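Local coordinates for protein halohydrin dehalogenase (PDB 4IY1) that probably catalyses the reversible dehalogenation of halohydrins to epoxides, and the opening of epoxides by nucleophiles such as cyanide, at residues V9-L19 with E40-L51. The protein carries 37 engineered substitutions. Numbering follows the deposited sequence.
Sequences VKHFGGMGSAL and ELEAFAETYPQL
Met15 meets both aromatic rings of the segment 40-51. Its methyl sits over one face of Tyr48, CE 3.9 Å from the ring centroid and offset toward the rim, a CH-pi contact; its sulfur lies near the plane of the Phe44 ring, SD 4.1 Å from CE1, as an edge-on Met-aromatic contact. Bends at chi2 and chi3 (-60° and -62°) fold the thioether so that the methyl lies over Tyr48 while the sulfur, at the edge of Phe44, is also within Met-aromatic range of Tyr48. The side chains of Val9 and Phe44 point at each other, CG1 of Val9 3.7 Å from CZ of Phe44. The extended chain of Lys10 slides past the same ring, CE 4.0 Å from CD1, and ends in a salt bridge from NZ to Glu40 OE2 (3.1 Å); NZ is also hydrogen-bonded to Ser34. Farther along, Leu19 CD2 packs 3.5 Å from Gln50 NE2, while the methyl of Ala18 rests against Leu51, CB 3.8 Å from CD2. This is a Rossmann-type fold of the short-chain dehydrogenase/reductase superfamily: the turn after strand 3-6 and the start of helix 14-23 are packed against helix 38-47 and the loop leading to edge strand 52-53. Strand 27-30 underlies the seam, Val28 touching both Ala18 and Leu51. Within the helix-end turn, Tyr48 CD1 lies 3.6 Å above the plane of the Phe44 ring, over its centre, and Thr47 CG2 backs the Tyr48 face opposite Met15. With chi1 at -179°, the Phe44 ring swings away from the backbone N of its own residue and reaches Val9; Phe35 meets it edge-to-face, and Pro53 also touches it. Lacking the Phe44 ring, an alanine here would probably open a gap between helix 38-47 and the side chains of Val9 and Met15, and leave the Lys10 chain without the ring it runs along.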
# COMPACT_ATOMS: atom_id res chain seq x y z
N VAL B 9 26.52 -14.66 1.68
CA VAL B 9 26.57 -14.86 0.25
C VAL B 9 26.13 -16.26 -0.17
O VAL B 9 25.68 -16.44 -1.29
CB VAL B 9 27.96 -14.52 -0.34
CG1 VAL B 9 28.97 -15.61 0.01
CG2 VAL B 9 27.86 -14.34 -1.84
N LYS B 10 26.13 -17.20 0.76
CA LYS B 10 25.76 -18.59 0.45
C LYS B 10 24.27 -18.86 0.53
O LYS B 10 23.84 -19.98 0.30
CB LYS B 10 26.48 -19.56 1.37
CG LYS B 10 28.01 -19.59 1.17
CD LYS B 10 28.66 -20.54 2.17
CE LYS B 10 29.99 -21.08 1.67
NZ LYS B 10 30.70 -21.88 2.72
N HIS B 11 23.48 -17.84 0.87
CA HIS B 11 22.05 -18.07 1.11
C HIS B 11 21.17 -17.05 0.45
O HIS B 11 21.63 -15.94 0.13
CB HIS B 11 21.74 -18.12 2.60
CG HIS B 11 22.70 -18.99 3.39
ND1 HIS B 11 22.49 -20.31 3.57
CD2 HIS B 11 23.85 -18.66 4.10
CE1 HIS B 11 23.50 -20.81 4.32
NE2 HIS B 11 24.34 -19.80 4.63
N PHE B 12 19.88 -17.37 0.38
CA PHE B 12 18.83 -16.42 -0.02
C PHE B 12 19.21 -15.76 -1.34
O PHE B 12 19.31 -16.45 -2.35
CB PHE B 12 18.59 -15.37 1.10
CG PHE B 12 17.24 -14.65 1.02
CD1 PHE B 12 16.20 -15.13 0.22
CD2 PHE B 12 17.02 -13.51 1.77
CE1 PHE B 12 14.96 -14.50 0.20
CE2 PHE B 12 15.80 -12.85 1.74
CZ PHE B 12 14.75 -13.36 0.98
N GLY B 13 19.43 -14.44 -1.33
CA GLY B 13 19.74 -13.71 -2.56
C GLY B 13 21.22 -13.64 -2.86
O GLY B 13 21.65 -12.94 -3.79
N GLY B 14 22.02 -14.25 -1.98
CA GLY B 14 23.46 -14.06 -1.99
C GLY B 14 24.18 -14.31 -3.32
O GLY B 14 24.85 -13.41 -3.83
N MET B 15 24.07 -15.53 -3.85
CA MET B 15 24.89 -15.92 -5.04
C MET B 15 24.41 -15.23 -6.31
O MET B 15 25.20 -14.67 -7.08
CB MET B 15 24.92 -17.44 -5.23
CG MET B 15 25.55 -18.18 -4.07
SD MET B 15 27.26 -17.68 -3.80
CE MET B 15 27.99 -18.18 -5.37
N GLY B 16 23.10 -15.19 -6.49
CA GLY B 16 22.55 -14.45 -7.64
C GLY B 16 23.07 -13.04 -7.69
O GLY B 16 23.44 -12.53 -8.75
N SER B 17 23.14 -12.40 -6.53
CA SER B 17 23.59 -11.02 -6.46
C SER B 17 25.07 -10.92 -6.77
O SER B 17 25.47 -10.09 -7.58
CB SER B 17 23.33 -10.42 -5.07
OG SER B 17 21.94 -10.34 -4.84
N ALA B 18 25.88 -11.67 -6.06
CA ALA B 18 27.34 -11.50 -6.19
C ALA B 18 27.79 -11.89 -7.60
O ALA B 18 28.51 -11.13 -8.25
CB ALA B 18 28.10 -12.34 -5.14
N LEU B 19 27.32 -13.04 -8.08
CA LEU B 19 27.70 -13.50 -9.43
C LEU B 19 27.29 -12.51 -10.50
O LEU B 19 28.12 -12.09 -11.31
CB LEU B 19 27.10 -14.87 -9.73
CG LEU B 19 27.60 -16.03 -8.86
CD1 LEU B 19 26.84 -17.32 -9.15
CD2 LEU B 19 29.09 -16.21 -9.05
N GLU B 40 36.71 -22.88 5.01
CA GLU B 40 35.54 -22.48 4.24
C GLU B 40 35.82 -21.28 3.35
O GLU B 40 35.45 -21.26 2.18
CB GLU B 40 34.38 -22.19 5.18
CG GLU B 40 34.01 -23.37 6.08
CD GLU B 40 32.94 -24.25 5.48
OE1 GLU B 40 32.87 -25.44 5.84
OE2 GLU B 40 32.14 -23.76 4.65
N LEU B 41 36.51 -20.28 3.90
CA LEU B 41 36.85 -19.12 3.09
C LEU B 41 37.61 -19.55 1.83
O LEU B 41 37.23 -19.17 0.72
CB LEU B 41 37.65 -18.10 3.91
CG LEU B 41 37.77 -16.70 3.32
CD1 LEU B 41 37.68 -15.67 4.42
CD2 LEU B 41 39.07 -16.50 2.54
N GLU B 42 38.60 -20.42 1.99
CA GLU B 42 39.54 -20.72 0.91
C GLU B 42 38.91 -21.64 -0.12
O GLU B 42 39.12 -21.47 -1.32
CB GLU B 42 40.82 -21.34 1.47
CG GLU B 42 41.75 -20.32 2.11
CD GLU B 42 42.79 -20.95 3.02
OE1 GLU B 42 42.73 -22.17 3.28
OE2 GLU B 42 43.70 -20.20 3.47
N ALA B 43 38.09 -22.56 0.35
CA ALA B 43 37.31 -23.39 -0.56
C ALA B 43 36.33 -22.55 -1.40
O ALA B 43 35.94 -22.96 -2.50
CB ALA B 43 36.57 -24.49 0.21
N PHE B 44 35.99 -21.36 -0.91
CA PHE B 44 35.05 -20.48 -1.62
C PHE B 44 35.83 -19.54 -2.51
O PHE B 44 35.42 -19.24 -3.64
CB PHE B 44 34.18 -19.69 -0.62
CG PHE B 44 33.16 -18.79 -1.27
CD1 PHE B 44 31.82 -19.14 -1.31
CD2 PHE B 44 33.54 -17.55 -1.79
CE1 PHE B 44 30.89 -18.31 -1.91
CE2 PHE B 44 32.60 -16.68 -2.33
CZ PHE B 44 31.29 -17.07 -2.43
N ALA B 45 37.00 -19.11 -2.05
CA ALA B 45 37.82 -18.27 -2.88
C ALA B 45 38.30 -19.05 -4.11
O ALA B 45 38.33 -18.52 -5.22
CB ALA B 45 38.99 -17.70 -2.10
N GLU B 46 38.55 -20.34 -3.91
CA GLU B 46 39.01 -21.21 -4.98
C GLU B 46 37.91 -21.43 -6.01
O GLU B 46 38.08 -21.14 -7.20
CB GLU B 46 39.48 -22.56 -4.40
CG GLU B 46 39.30 -23.76 -5.32
CD GLU B 46 40.44 -23.91 -6.31
OE1 GLU B 46 41.40 -23.12 -6.23
OE2 GLU B 46 40.39 -24.84 -7.15
N THR B 47 36.76 -21.92 -5.55
CA THR B 47 35.62 -22.11 -6.43
C THR B 47 35.27 -20.83 -7.19
O THR B 47 35.01 -20.86 -8.38
CB THR B 47 34.39 -22.59 -5.66
OG1 THR B 47 34.73 -23.75 -4.90
CG2 THR B 47 33.26 -22.93 -6.63
N TYR B 48 35.30 -19.69 -6.49
CA TYR B 48 34.91 -18.42 -7.09
C TYR B 48 36.04 -17.41 -7.08
O TYR B 48 36.12 -16.55 -6.20
CB TYR B 48 33.67 -17.84 -6.38
CG TYR B 48 32.53 -18.82 -6.31
CD1 TYR B 48 32.24 -19.48 -5.14
CD2 TYR B 48 31.75 -19.09 -7.42
CE1 TYR B 48 31.16 -20.35 -5.05
CE2 TYR B 48 30.69 -19.99 -7.35
CZ TYR B 48 30.43 -20.64 -6.17
OH TYR B 48 29.38 -21.54 -6.10
N PRO B 49 36.93 -17.49 -8.08
CA PRO B 49 38.11 -16.63 -8.14
C PRO B 49 37.77 -15.19 -8.45
O PRO B 49 38.60 -14.31 -8.23
CB PRO B 49 38.95 -17.25 -9.28
CG PRO B 49 38.00 -18.10 -10.06
CD PRO B 49 36.98 -18.58 -9.08
N GLN B 50 36.59 -14.94 -9.00
CA GLN B 50 36.17 -13.58 -9.33
C GLN B 50 35.55 -12.85 -8.14
O GLN B 50 35.52 -11.64 -8.12
CB GLN B 50 35.17 -13.57 -10.49
CG GLN B 50 33.74 -13.92 -10.09
CD GLN B 50 33.47 -15.42 -10.10
OE1 GLN B 50 34.32 -16.22 -9.72
NE2 GLN B 50 32.25 -15.80 -10.47
N LEU B 51 35.03 -13.61 -7.17
CA LEU B 51 34.51 -13.04 -5.92
C LEU B 51 35.60 -12.92 -4.86
O LEU B 51 36.62 -13.59 -4.95
CB LEU B 51 33.39 -13.91 -5.38
CG LEU B 51 32.16 -14.01 -6.28
CD1 LEU B 51 31.12 -14.90 -5.63
CD2 LEU B 51 31.59 -12.62 -6.56